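Local coordinates for protein transcriptional repressor PagR (Bacillus anthracis, PDB 2ZKZ) that represses expression of the pagA and atxA genes as a dimeric DNA-binding transcription factor of the ArsR family, at residues I32-Y37 with G90-L95; A41-Q46 with G76-Y81; K68-N73 with Y81-P86. One frame throughout, in Å; residues are numbered along the deposited sequence.

How the contacts relate
All three contacts lie within one winged helix-turn-helix domain of the ArsR family. Contacts 2 and 3 build its three-stranded antiparallel sheet from opposite edges of strand 78-82: contact 2 adds the short strand 42-43, contact 3 the strand 71-75. They share Y81, and their centres are about 12 Å apart. Contact 1, with its centre about 11 Å from that of contact 3 and about 18 Å from that of contact 2, packs helix 27-39 against the last helix, 86-95. L36, on helix 27-39 but not touching 90-95, links that helix to the sheet, its CD2 lying 3.2 Å from Y81 O and 3.7 Å from L42 CB. Segment 41-46 runs into the predicted helix-turn-helix motif, residues 43-62.

Contact 1 (I32-Y37 with G90-L95); sequences IVNELY and GIIKLL
I92 inserts its branched side chain between V33, N34 and Y37, and so joins two helices of an ArsR-type winged helix-turn-helix domain. Helix 27-39 and the C-terminal helix 86-95 cross almost at a right angle, -100° between the axes of the short segments, which approach to 9.9 Å. Contact is therefore confined to about one turn of each helix and is mainly apolar.

I92 can be followed from its root. CB already touches V33, 3.7 Å from CG1 of that residue. The two branches then part. CG1, anti to the backbone N (chi1 -156°), runs on toward helix 27-39 and meets V33 CG1 at 3.6 Å, the two side chains sliding past each other in opposite directions. The same I92 CG1 comes within 3.7 Å of N34 CA, close enough to rest on the helix backbone itself. Beyond it CD1 ends near V33 CG1 and the backbone N of N34. The other branch, CG2, turns to Y37 and lies 4.0 Å from its CG, approaching the root of the ring. N34 crosses I92 at about a right angle, with ND2 over CG1.

On the inner side, V33 also packs on V69, I83 and V88. L94 and L95, on other sides of helix 86-95, reach the second subunit, touching L94 and D17 of that chain; the helix thus joins this packing to the dimer interface. Farther out the contact is completed by K93, an exposed lysine bent at chi2 and chi3. Its aliphatic chain crosses the outer end of the Y37 side chain at about a right angle, CG lying 3.8 Å from CZ and CD 3.1 Å from the phenol OH.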
ATOM      1  N   ILE A  32      -2.973   1.199  13.456  1.00 26.53           N
ATOM      2  CA  ILE A  32      -2.640  -0.018  14.186  1.00 25.09           C
ATOM      3  C   ILE A  32      -1.208  -0.443  13.872  1.00 26.31           C
ATOM      4  O   ILE A  32      -0.424  -0.727  14.777  1.00 25.50           O
ATOM      5  CB  ILE A  32      -3.623  -1.160  13.831  1.00 26.35           C
ATOM      6  CG1 ILE A  32      -5.014  -0.816  14.367  1.00 26.07           C
ATOM      7  CG2 ILE A  32      -3.123  -2.489  14.388  1.00 25.38           C
ATOM      8  CD1 ILE A  32      -6.110  -1.825  13.991  1.00 27.72           C
ATOM      9  N   VAL A  33      -0.856  -0.477  12.591  1.00 24.20           N
ATOM     10  CA  VAL A  33       0.499  -0.869  12.216  1.00 24.70           C
ATOM     11  C   VAL A  33       1.537   0.082  12.805  1.00 24.37           C
ATOM     12  O   VAL A  33       2.581  -0.354  13.305  1.00 24.31           O
ATOM     13  CB  VAL A  33       0.669  -0.919  10.679  1.00 23.74           C
ATOM     14  CG1 VAL A  33       2.117  -1.241  10.326  1.00 25.14           C
ATOM     15  CG2 VAL A  33      -0.264  -1.963  10.094  1.00 22.96           C
ATOM     16  N   ASN A  34       1.266   1.382  12.739  1.00 24.85           N
ATOM     17  CA  ASN A  34       2.195   2.368  13.290  1.00 26.86           C
ATOM     18  C   ASN A  34       2.404   2.112  14.793  1.00 27.26           C
ATOM     19  O   ASN A  34       3.527   2.145  15.293  1.00 26.25           O
ATOM     20  CB  ASN A  34       1.647   3.785  13.094  1.00 30.36           C
ATOM     21  CG  ASN A  34       2.674   4.851  13.426  1.00 34.61           C
ATOM     22  OD1 ASN A  34       2.416   5.760  14.217  1.00 36.96           O
ATOM     23  ND2 ASN A  34       3.849   4.743  12.822  1.00 35.69           N
ATOM     24  N   GLU A  35       1.312   1.854  15.506  1.00 27.00           N
ATOM     25  CA  GLU A  35       1.391   1.594  16.942  1.00 29.05           C
ATOM     26  C   GLU A  35       2.218   0.347  17.258  1.00 28.78           C
ATOM     27  O   GLU A  35       2.999   0.338  18.213  1.00 28.80           O
ATOM     28  CB  GLU A  35      -0.011   1.442  17.534  1.00 29.12           C
ATOM     29  CG  GLU A  35      -0.821   2.724  17.590  1.00 31.34           C
ATOM     30  CD  GLU A  35      -0.146   3.821  18.395  1.00 35.69           C
ATOM     31  OE1 GLU A  35       0.484   3.516  19.430  1.00 36.90           O
ATOM     32  OE2 GLU A  35      -0.262   4.998  18.002  1.00 37.90           O
ATOM     33  N   LEU A  36       2.037  -0.709  16.472  1.00 26.73           N
ATOM     34  CA  LEU A  36       2.792  -1.938  16.682  1.00 28.14           C
ATOM     35  C   LEU A  36       4.260  -1.708  16.353  1.00 31.09           C
ATOM     36  O   LEU A  36       5.142  -2.341  16.923  1.00 31.54           O
ATOM     37  CB  LEU A  36       2.227  -3.067  15.820  1.00 27.38           C
ATOM     38  CG  LEU A  36       0.905  -3.622  16.350  1.00 28.68           C
ATOM     39  CD1 LEU A  36       0.284  -4.591  15.342  1.00 28.65           C
ATOM     40  CD2 LEU A  36       1.166  -4.315  17.685  1.00 28.02           C
ATOM     41  N   TYR A  37       4.514  -0.795  15.425  1.00 31.42           N
ATOM     42  CA  TYR A  37       5.874  -0.467  15.042  1.00 33.84           C
ATOM     43  C   TYR A  37       6.557   0.222  16.224  1.00 33.57           C
ATOM     44  O   TYR A  37       7.723  -0.038  16.524  1.00 34.29           O
ATOM     45  CB  TYR A  37       5.858   0.456  13.817  1.00 34.02           C
ATOM     46  CG  TYR A  37       7.154   1.184  13.567  1.00 37.34           C
ATOM     47  CD1 TYR A  37       8.326   0.490  13.276  1.00 37.50           C
ATOM     48  CD2 TYR A  37       7.213   2.575  13.651  1.00 39.87           C
ATOM     49  CE1 TYR A  37       9.526   1.161  13.076  1.00 40.01           C
ATOM     50  CE2 TYR A  37       8.409   3.257  13.454  1.00 42.22           C
ATOM     51  CZ  TYR A  37       9.558   2.545  13.169  1.00 42.22           C
ATOM     52  OH  TYR A  37      10.739   3.223  12.983  1.00 46.82           O
ATOM     53  N   GLY A  90       8.795  -1.803   6.641  1.00 32.50           N
ATOM     54  CA  GLY A  90       9.397  -0.863   5.712  1.00 29.96           C
ATOM     55  C   GLY A  90       8.413   0.189   5.227  1.00 29.55           C
ATOM     56  O   GLY A  90       8.748   1.368   5.140  1.00 28.83           O
ATOM     57  N   ILE A  91       7.190  -0.233   4.924  1.00 29.10           N
ATOM     58  CA  ILE A  91       6.170   0.678   4.428  1.00 27.06           C
ATOM     59  C   ILE A  91       5.686   1.654   5.482  1.00 29.15           C
ATOM     60  O   ILE A  91       5.522   2.842   5.202  1.00 27.38           O
ATOM     61  CB  ILE A  91       4.935  -0.082   3.875  1.00 27.39           C
ATOM     62  CG1 ILE A  91       5.322  -0.883   2.630  1.00 27.57           C
ATOM     63  CG2 ILE A  91       3.830   0.909   3.521  1.00 25.23           C
ATOM     64  CD1 ILE A  91       4.240  -1.842   2.155  1.00 27.08           C
ATOM     65  N   ILE A  92       5.454   1.164   6.697  1.00 29.51           N
ATOM     66  CA  ILE A  92       4.964   2.049   7.736  1.00 32.83           C
ATOM     67  C   ILE A  92       5.999   3.115   8.081  1.00 34.56           C
ATOM     68  O   ILE A  92       5.638   4.245   8.397  1.00 36.31           O
ATOM     69  CB  ILE A  92       4.535   1.263   9.011  1.00 31.80           C
ATOM     70  CG1 ILE A  92       3.514   2.088   9.797  1.00 32.34           C
ATOM     71  CG2 ILE A  92       5.737   0.943   9.879  1.00 32.58           C
ATOM     72  CD1 ILE A  92       2.220   2.355   9.023  1.00 34.82           C
ATOM     73  N   LYS A  93       7.280   2.769   8.012  1.00 37.95           N
ATOM     74  CA  LYS A  93       8.328   3.748   8.301  1.00 41.28           C
ATOM     75  C   LYS A  93       8.315   4.845   7.243  1.00 42.87           C
ATOM     76  O   LYS A  93       8.373   6.030   7.563  1.00 43.78           O
ATOM     77  CB  LYS A  93       9.707   3.088   8.319  1.00 42.26           C
ATOM     78  CG  LYS A  93       9.916   2.097   9.441  1.00 45.09           C
ATOM     79  CD  LYS A  93      11.279   2.301  10.100  1.00 49.74           C
ATOM     80  CE  LYS A  93      12.423   2.207   9.098  1.00 50.03           C
ATOM     81  NZ  LYS A  93      13.746   2.449   9.745  1.00 52.53           N
ATOM     82  N   LEU A  94       8.240   4.437   5.979  1.00 44.00           N
ATOM     83  CA  LEU A  94       8.213   5.371   4.858  1.00 45.47           C
ATOM     84  C   LEU A  94       7.017   6.309   4.907  1.00 46.67           C
ATOM     85  O   LEU A  94       7.092   7.447   4.443  1.00 47.25           O
ATOM     86  CB  LEU A  94       8.176   4.605   3.530  1.00 47.27           C
ATOM     87  CG  LEU A  94       9.494   4.153   2.900  1.00 48.94           C
ATOM     88  CD1 LEU A  94      10.227   5.371   2.367  1.00 48.83           C
ATOM     89  CD2 LEU A  94      10.347   3.399   3.917  1.00 50.36           C
ATOM     90  N   LEU A  95       5.911   5.829   5.460  1.00 46.94           N
ATOM     91  CA  LEU A  95       4.702   6.633   5.531  1.00 47.36           C
ATOM     92  C   LEU A  95       4.700   7.710   6.606  1.00 48.66           C
ATOM     93  O   LEU A  95       3.971   8.698   6.485  1.00 49.16           O
ATOM     94  CB  LEU A  95       3.479   5.730   5.700  1.00 47.27           C
ATOM     95  CG  LEU A  95       3.150   4.861   4.482  1.00 47.42           C
ATOM     96  CD1 LEU A  95       1.927   4.002   4.772  1.00 46.26           C
ATOM     97  CD2 LEU A  95       2.903   5.759   3.271  1.00 47.11           C
TER

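Contact 2 (A41-Q46 with G76-Y81); sequences ALNVTQ and GLEIYY
L42 and Y81 face each other as an antiparallel hydrogen-bonded pair, exchanging two backbone bonds: Y81 N to L42 O at 2.8 Å, nearly straight at 176°, and L42 N to Y81 O at 3.2 Å. Beside this pair, A41 CB packs on the Y80 ring, 3.6 Å from CD2. On the other side of the strands, V44 CG2 reaches the edge of the Y81 ring, 4.1 Å from CE2, the two side chains running side by side.

Past N43, where helix 44-51 begins, two waters link the segments. One molecule accepts from V44 N and donates to I79 O; a second donates to both Q46 OE1 and E78 OE1. E78 stretches to that water with CG anti to the backbone N (chi1 -170°) and the chain extended beyond it.

Farther out, L36 and L62 back Y81, while L42 sits among E35, L36, I47 and I50. N43 occupies the N-cap of helix 44-51, and its N donates to Q46 OE1 at 2.8 Å, on a lone pair in the amide plane. L42 thus makes the direct bonds, while the first turn of helix 44-51, in the predicted helix-turn-helix motif, meets the wing through water and V44.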
ATOM      1  N   ALA A  41       4.676  -4.905  20.579  1.00 28.05           N
ATOM      2  CA  ALA A  41       3.709  -5.940  20.933  1.00 27.94           C
ATOM      3  C   ALA A  41       2.526  -5.320  21.647  1.00 26.95           C
ATOM      4  O   ALA A  41       2.706  -4.575  22.608  1.00 29.17           O
ATOM      5  CB  ALA A  41       4.370  -6.989  21.830  1.00 27.28           C
ATOM      6  N   LEU A  42       1.318  -5.632  21.182  1.00 25.10           N
ATOM      7  CA  LEU A  42       0.104  -5.081  21.782  1.00 26.24           C
ATOM      8  C   LEU A  42      -1.068  -6.054  21.714  1.00 25.89           C
ATOM      9  O   LEU A  42      -1.288  -6.699  20.683  1.00 24.12           O
ATOM     10  CB  LEU A  42      -0.306  -3.790  21.064  1.00 25.84           C
ATOM     11  CG  LEU A  42       0.614  -2.569  21.141  1.00 27.79           C
ATOM     12  CD1 LEU A  42       0.132  -1.511  20.138  1.00 28.89           C
ATOM     13  CD2 LEU A  42       0.620  -2.008  22.563  1.00 28.33           C
ATOM     14  N   ASN A  43      -1.815  -6.167  22.809  1.00 25.32           N
ATOM     15  CA  ASN A  43      -2.981  -7.037  22.798  1.00 27.49           C
ATOM     16  C   ASN A  43      -4.166  -6.178  22.368  1.00 27.49           C
ATOM     17  O   ASN A  43      -4.035  -4.956  22.223  1.00 25.43           O
ATOM     18  CB  ASN A  43      -3.213  -7.706  24.173  1.00 28.77           C
ATOM     19  CG  ASN A  43      -3.366  -6.712  25.318  1.00 30.80           C
ATOM     20  OD1 ASN A  43      -2.905  -6.971  26.440  1.00 33.51           O
ATOM     21  ND2 ASN A  43      -4.027  -5.599  25.060  1.00 27.90           N
ATOM     22  N   VAL A  44      -5.309  -6.813  22.143  1.00 28.56           N
ATOM     23  CA  VAL A  44      -6.503  -6.109  21.698  1.00 29.37           C
ATOM     24  C   VAL A  44      -6.913  -4.947  22.602  1.00 30.70           C
ATOM     25  O   VAL A  44      -7.238  -3.856  22.117  1.00 29.03           O
ATOM     26  CB  VAL A  44      -7.692  -7.094  21.560  1.00 32.11           C
ATOM     27  CG1 VAL A  44      -8.929  -6.362  21.058  1.00 31.57           C
ATOM     28  CG2 VAL A  44      -7.319  -8.214  20.594  1.00 34.08           C
ATOM     29  N   THR A  45      -6.883  -5.168  23.912  1.00 29.30           N
ATOM     30  CA  THR A  45      -7.275  -4.127  24.853  1.00 30.24           C
ATOM     31  C   THR A  45      -6.383  -2.892  24.753  1.00 30.57           C
ATOM     32  O   THR A  45      -6.870  -1.767  24.817  1.00 28.49           O
ATOM     33  CB  THR A  45      -7.266  -4.663  26.297  1.00 32.06           C
ATOM     34  OG1 THR A  45      -8.128  -5.806  26.382  1.00 32.15           O
ATOM     35  CG2 THR A  45      -7.761  -3.595  27.264  1.00 33.51           C
ATOM     36  N   GLN A  46      -5.077  -3.104  24.600  1.00 29.18           N
ATOM     37  CA  GLN A  46      -4.137  -1.997  24.461  1.00 29.81           C
ATOM     38  C   GLN A  46      -4.421  -1.238  23.166  1.00 29.62           C
ATOM     39  O   GLN A  46      -4.291  -0.017  23.106  1.00 30.93           O
ATOM     40  CB  GLN A  46      -2.702  -2.515  24.436  1.00 29.19           C
ATOM     41  CG  GLN A  46      -2.208  -3.061  25.769  1.00 29.83           C
ATOM     42  CD  GLN A  46      -0.861  -3.734  25.647  1.00 29.18           C
ATOM     43  OE1 GLN A  46      -0.721  -4.737  24.950  1.00 30.31           O
ATOM     44  NE2 GLN A  46       0.143  -3.185  26.325  1.00 30.73           N
ATOM     45  N   GLY A  76       0.843 -17.642  27.198  1.00 34.13           N
ATOM     46  CA  GLY A  76       0.003 -17.928  28.341  1.00 32.60           C
ATOM     47  C   GLY A  76      -1.427 -17.593  27.962  1.00 30.53           C
ATOM     48  O   GLY A  76      -1.936 -18.052  26.941  1.00 29.66           O
ATOM     49  N   LEU A  77      -2.068 -16.764  28.772  1.00 30.86           N
ATOM     50  CA  LEU A  77      -3.442 -16.358  28.521  1.00 31.70           C
ATOM     51  C   LEU A  77      -3.513 -15.196  27.531  1.00 32.49           C
ATOM     52  O   LEU A  77      -4.580 -14.896  26.991  1.00 32.72           O
ATOM     53  CB  LEU A  77      -4.084 -15.931  29.836  1.00 34.15           C
ATOM     54  CG  LEU A  77      -4.142 -17.017  30.915  1.00 36.09           C
ATOM     55  CD1 LEU A  77      -4.427 -16.394  32.279  1.00 36.22           C
ATOM     56  CD2 LEU A  77      -5.209 -18.031  30.535  1.00 37.11           C
ATOM     57  N   GLU A  78      -2.377 -14.550  27.282  1.00 30.24           N
ATOM     58  CA  GLU A  78      -2.367 -13.394  26.401  1.00 30.92           C
ATOM     59  C   GLU A  78      -2.166 -13.649  24.917  1.00 29.76           C
ATOM     60  O   GLU A  78      -1.334 -14.458  24.505  1.00 29.33           O
ATOM     61  CB  GLU A  78      -1.313 -12.374  26.860  1.00 30.62           C
ATOM     62  CG  GLU A  78      -1.428 -11.035  26.117  1.00 34.81           C
ATOM     63  CD  GLU A  78      -0.323 -10.040  26.440  1.00 37.18           C
ATOM     64  OE1 GLU A  78      -0.456  -8.866  26.034  1.00 39.45           O
ATOM     65  OE2 GLU A  78       0.679 -10.416  27.080  1.00 36.72           O
ATOM     66  N   ILE A  79      -2.956 -12.937  24.121  1.00 30.61           N
ATOM     67  CA  ILE A  79      -2.859 -12.982  22.669  1.00 30.62           C
ATOM     68  C   ILE A  79      -2.426 -11.563  22.314  1.00 29.63           C
ATOM     69  O   ILE A  79      -3.115 -10.605  22.670  1.00 30.84           O
ATOM     70  CB  ILE A  79      -4.221 -13.241  21.989  1.00 32.77           C
ATOM     71  CG1 ILE A  79      -4.672 -14.687  22.218  1.00 35.68           C
ATOM     72  CG2 ILE A  79      -4.108 -12.932  20.493  1.00 34.17           C
ATOM     73  CD1 ILE A  79      -3.788 -15.721  21.541  1.00 38.79           C
ATOM     74  N   TYR A  80      -1.283 -11.416  21.653  1.00 27.38           N
ATOM     75  CA  TYR A  80      -0.825 -10.087  21.268  1.00 27.57           C
ATOM     76  C   TYR A  80      -0.368 -10.082  19.815  1.00 26.83           C
ATOM     77  O   TYR A  80      -0.004 -11.114  19.257  1.00 25.43           O
ATOM     78  CB  TYR A  80       0.320  -9.595  22.168  1.00 25.13           C
ATOM     79  CG  TYR A  80       1.593 -10.406  22.088  1.00 29.32           C
ATOM     80  CD1 TYR A  80       1.766 -11.546  22.873  1.00 28.43           C
ATOM     81  CD2 TYR A  80       2.626 -10.036  21.222  1.00 27.90           C
ATOM     82  CE1 TYR A  80       2.934 -12.298  22.800  1.00 30.41           C
ATOM     83  CE2 TYR A  80       3.797 -10.784  21.141  1.00 30.57           C
ATOM     84  CZ  TYR A  80       3.942 -11.911  21.934  1.00 31.44           C
ATOM     85  OH  TYR A  80       5.092 -12.651  21.860  1.00 33.49           O
ATOM     86  N   TYR A  81      -0.380  -8.900  19.217  1.00 26.44           N
ATOM     87  CA  TYR A  81       0.008  -8.750  17.829  1.00 25.76           C
ATOM     88  C   TYR A  81       1.364  -8.106  17.652  1.00 25.61           C
ATOM     89  O   TYR A  81       1.834  -7.356  18.504  1.00 23.73           O
ATOM     90  CB  TYR A  81      -1.062  -7.945  17.090  1.00 26.53           C
ATOM     91  CG  TYR A  81      -2.354  -8.709  16.967  1.00 25.86           C
ATOM     92  CD1 TYR A  81      -2.577  -9.558  15.883  1.00 26.10           C
ATOM     93  CD2 TYR A  81      -3.325  -8.644  17.969  1.00 24.59           C
ATOM     94  CE1 TYR A  81      -3.727 -10.329  15.798  1.00 28.24           C
ATOM     95  CE2 TYR A  81      -4.486  -9.412  17.894  1.00 27.44           C
ATOM     96  CZ  TYR A  81      -4.674 -10.256  16.802  1.00 30.30           C
ATOM     97  OH  TYR A  81      -5.795 -11.041  16.720  1.00 34.22           O
TER
HETATM   98  O   HOH W   1      -5.530  -9.695  22.818  1.00 33.19           O
HETATM   99  O   HOH W   2       1.067  -7.080  25.083  1.00 28.69           O

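Contact 3 (K68-N73 with Y81-P86); sequences KVLKRN and YSINNP
K71 and S82 form the tight centre of this contact, an antiparallel hydrogen-bonded pair. K71 N donates to S82 O at 2.9 Å and 171°, and S82 N returns a bond to K71 O at 3.1 Å. N73 adds a side-chain grip on the face of the sheet that carries S82: its ND2 donates to S82 OG at 2.9 Å, the hydroxyl lying slightly off the amide plane. S82 OG is turned between its own backbone N and carbonyl carbon (chi1 63°), within range of that amide. ND2 also bonds Y80 O, so one amide nitrogen holds two alternate residues of strand 78-82.

The opposite face carries R72 and Y81, which run side by side. R72 CB lies 3.7 Å from Y81 CE1, and CD is in van der Waals contact with the phenol OH. Inward, L70 CD1 touches I83 CG1 at 4.2 Å, and L70 is backed by I32, L36, L62 and M65.

Beyond the strands, where both segments run as loops, the contact loosens and is partly mediated by water. K71 lays its CD across N84, 3.8 Å from CG, on the exposed side. A water donates to V69 O and N84 OD1 and accepts from N84 N. N85 then caps helix 86-95 through OD1 to K87 N. Paired strands 71-75 and 78-82 form the beta hairpin that is the wing of a winged helix-turn-helix domain.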
ATOM      1  N   LYS A  68      -1.568 -11.609   7.018  1.00 30.71           N
ATOM      2  CA  LYS A  68      -1.117 -10.911   5.823  1.00 30.54           C
ATOM      3  C   LYS A  68      -0.251  -9.725   6.205  1.00 29.01           C
ATOM      4  O   LYS A  68       0.832  -9.536   5.665  1.00 31.53           O
ATOM      5  CB  LYS A  68      -2.318 -10.412   5.013  1.00 32.90           C
ATOM      6  CG  LYS A  68      -3.174 -11.508   4.394  1.00 35.28           C
ATOM      7  CD  LYS A  68      -4.342 -10.914   3.615  1.00 35.81           C
ATOM      8  CE  LYS A  68      -5.179 -12.002   2.964  1.00 37.74           C
ATOM      9  NZ  LYS A  68      -6.376 -11.437   2.290  1.00 39.32           N
ATOM     10  N   VAL A  69      -0.739  -8.931   7.149  1.00 26.30           N
ATOM     11  CA  VAL A  69      -0.032  -7.739   7.585  1.00 26.24           C
ATOM     12  C   VAL A  69       0.527  -7.879   8.996  1.00 28.06           C
ATOM     13  O   VAL A  69       1.631  -7.410   9.286  1.00 28.20           O
ATOM     14  CB  VAL A  69      -0.981  -6.518   7.546  1.00 26.05           C
ATOM     15  CG1 VAL A  69      -0.272  -5.278   8.048  1.00 23.16           C
ATOM     16  CG2 VAL A  69      -1.503  -6.319   6.134  1.00 25.30           C
ATOM     17  N   LEU A  70      -0.240  -8.537   9.861  1.00 27.50           N
ATOM     18  CA  LEU A  70       0.138  -8.720  11.258  1.00 27.47           C
ATOM     19  C   LEU A  70       0.271 -10.180  11.676  1.00 27.50           C
ATOM     20  O   LEU A  70      -0.324 -11.080  11.074  1.00 25.13           O
ATOM     21  CB  LEU A  70      -0.904  -8.045  12.157  1.00 28.53           C
ATOM     22  CG  LEU A  70      -0.713  -6.595  12.618  1.00 30.86           C
ATOM     23  CD1 LEU A  70       0.121  -5.812  11.647  1.00 28.63           C
ATOM     24  CD2 LEU A  70      -2.080  -5.962  12.821  1.00 29.24           C
ATOM     25  N   LYS A  71       1.057 -10.398  12.724  1.00 24.89           N
ATOM     26  CA  LYS A  71       1.264 -11.731  13.261  1.00 27.13           C
ATOM     27  C   LYS A  71       0.550 -11.840  14.609  1.00 26.66           C
ATOM     28  O   LYS A  71       0.682 -10.960  15.461  1.00 25.70           O
ATOM     29  CB  LYS A  71       2.761 -11.992  13.457  1.00 30.17           C
ATOM     30  CG  LYS A  71       3.086 -13.426  13.848  1.00 32.84           C
ATOM     31  CD  LYS A  71       4.579 -13.629  14.004  1.00 38.89           C
ATOM     32  CE  LYS A  71       4.944 -15.104  13.903  1.00 38.68           C
ATOM     33  NZ  LYS A  71       4.031 -15.948  14.722  1.00 41.49           N
ATOM     34  N   ARG A  72      -0.222 -12.903  14.795  1.00 26.57           N
ATOM     35  CA  ARG A  72      -0.900 -13.109  16.062  1.00 28.46           C
ATOM     36  C   ARG A  72      -0.004 -14.021  16.901  1.00 28.67           C
ATOM     37  O   ARG A  72       0.483 -15.043  16.416  1.00 29.15           O
ATOM     38  CB  ARG A  72      -2.274 -13.756  15.859  1.00 28.11           C
ATOM     39  CG  ARG A  72      -3.030 -13.965  17.161  1.00 31.06           C
ATOM     40  CD  ARG A  72      -4.438 -14.493  16.926  1.00 30.81           C
ATOM     41  NE  ARG A  72      -4.429 -15.762  16.207  1.00 33.97           N
ATOM     42  CZ  ARG A  72      -5.525 -16.383  15.778  1.00 34.15           C
ATOM     43  NH1 ARG A  72      -6.718 -15.851  16.000  1.00 34.82           N
ATOM     44  NH2 ARG A  72      -5.426 -17.525  15.118  1.00 34.44           N
ATOM     45  N   ASN A  73       0.214 -13.634  18.154  1.00 29.09           N
ATOM     46  CA  ASN A  73       1.065 -14.390  19.069  1.00 28.35           C
ATOM     47  C   ASN A  73       0.322 -14.730  20.353  1.00 29.75           C
ATOM     48  O   ASN A  73      -0.550 -13.984  20.806  1.00 28.04           O
ATOM     49  CB  ASN A  73       2.298 -13.569  19.459  1.00 28.19           C
ATOM     50  CG  ASN A  73       3.096 -13.100  18.266  1.00 27.49           C
ATOM     51  OD1 ASN A  73       3.977 -13.804  17.779  1.00 28.77           O
ATOM     52  ND2 ASN A  73       2.788 -11.896  17.783  1.00 29.62           N
ATOM     53  N   TYR A  81      -0.380  -8.900  19.217  1.00 26.44           N
ATOM     54  CA  TYR A  81       0.008  -8.750  17.829  1.00 25.76           C
ATOM     55  C   TYR A  81       1.364  -8.106  17.652  1.00 25.61           C
ATOM     56  O   TYR A  81       1.834  -7.356  18.504  1.00 23.73           O
ATOM     57  CB  TYR A  81      -1.062  -7.945  17.090  1.00 26.53           C
ATOM     58  CG  TYR A  81      -2.354  -8.709  16.967  1.00 25.86           C
ATOM     59  CD1 TYR A  81      -2.577  -9.558  15.883  1.00 26.10           C
ATOM     60  CD2 TYR A  81      -3.325  -8.644  17.969  1.00 24.59           C
ATOM     61  CE1 TYR A  81      -3.727 -10.329  15.798  1.00 28.24           C
ATOM     62  CE2 TYR A  81      -4.486  -9.412  17.894  1.00 27.44           C
ATOM     63  CZ  TYR A  81      -4.674 -10.256  16.802  1.00 30.30           C
ATOM     64  OH  TYR A  81      -5.795 -11.041  16.720  1.00 34.22           O
ATOM     65  N   SER A  82       1.992  -8.418  16.526  1.00 25.70           N
ATOM     66  CA  SER A  82       3.296  -7.878  16.206  1.00 26.50           C
ATOM     67  C   SER A  82       3.459  -7.814  14.693  1.00 26.35           C
ATOM     68  O   SER A  82       2.629  -8.331  13.945  1.00 24.21           O
ATOM     69  CB  SER A  82       4.389  -8.768  16.798  1.00 27.71           C
ATOM     70  OG  SER A  82       4.340 -10.064  16.229  1.00 24.52           O
ATOM     71  N   ILE A  83       4.525  -7.161  14.250  1.00 27.09           N
ATOM     72  CA  ILE A  83       4.816  -7.071  12.824  1.00 29.75           C
ATOM     73  C   ILE A  83       6.026  -7.966  12.581  1.00 31.27           C
ATOM     74  O   ILE A  83       7.079  -7.761  13.188  1.00 30.39           O
ATOM     75  CB  ILE A  83       5.198  -5.639  12.393  1.00 29.33           C
ATOM     76  CG1 ILE A  83       4.066  -4.660  12.702  1.00 27.88           C
ATOM     77  CG2 ILE A  83       5.512  -5.620  10.901  1.00 27.75           C
ATOM     78  CD1 ILE A  83       4.492  -3.191  12.542  1.00 25.19           C
ATOM     79  N   ASN A  84       5.879  -8.965  11.719  1.00 33.10           N
ATOM     80  CA  ASN A  84       6.998  -9.849  11.419  1.00 36.08           C
ATOM     81  C   ASN A  84       7.353  -9.831   9.924  1.00 35.67           C
ATOM     82  O   ASN A  84       8.330 -10.451   9.503  1.00 36.09           O
ATOM     83  CB  ASN A  84       6.685 -11.273  11.885  1.00 38.96           C
ATOM     84  CG  ASN A  84       5.987 -12.095  10.828  1.00 43.50           C
ATOM     85  OD1 ASN A  84       5.056 -11.629  10.171  1.00 44.74           O
ATOM     86  ND2 ASN A  84       6.431 -13.338  10.664  1.00 43.92           N
ATOM     87  N   ASN A  85       6.559  -9.112   9.132  1.00 34.28           N
ATOM     88  CA  ASN A  85       6.804  -8.991   7.697  1.00 33.36           C
ATOM     89  C   ASN A  85       7.648  -7.743   7.468  1.00 34.44           C
ATOM     90  O   ASN A  85       7.230  -6.625   7.788  1.00 33.82           O
ATOM     91  CB  ASN A  85       5.486  -8.856   6.933  1.00 34.43           C
ATOM     92  CG  ASN A  85       5.664  -8.984   5.429  1.00 34.83           C
ATOM     93  OD1 ASN A  85       6.582  -8.407   4.846  1.00 33.11           O
ATOM     94  ND2 ASN A  85       4.778  -9.740   4.793  1.00 34.78           N
ATOM     95  N   PRO A  86       8.856  -7.919   6.916  1.00 33.76           N
ATOM     96  CA  PRO A  86       9.783  -6.818   6.639  1.00 34.10           C
ATOM     97  C   PRO A  86       9.162  -5.725   5.770  1.00 32.49           C
ATOM     98  O   PRO A  86       9.408  -4.536   5.985  1.00 31.24           O
ATOM     99  CB  PRO A  86      10.941  -7.512   5.924  1.00 35.94           C
ATOM    100  CG  PRO A  86      10.893  -8.909   6.458  1.00 37.74           C
ATOM    101  CD  PRO A  86       9.417  -9.200   6.452  1.00 36.22           C
TER
HETATM  102  O   HOH W   3       3.757  -8.973  10.096  1.00 29.24           O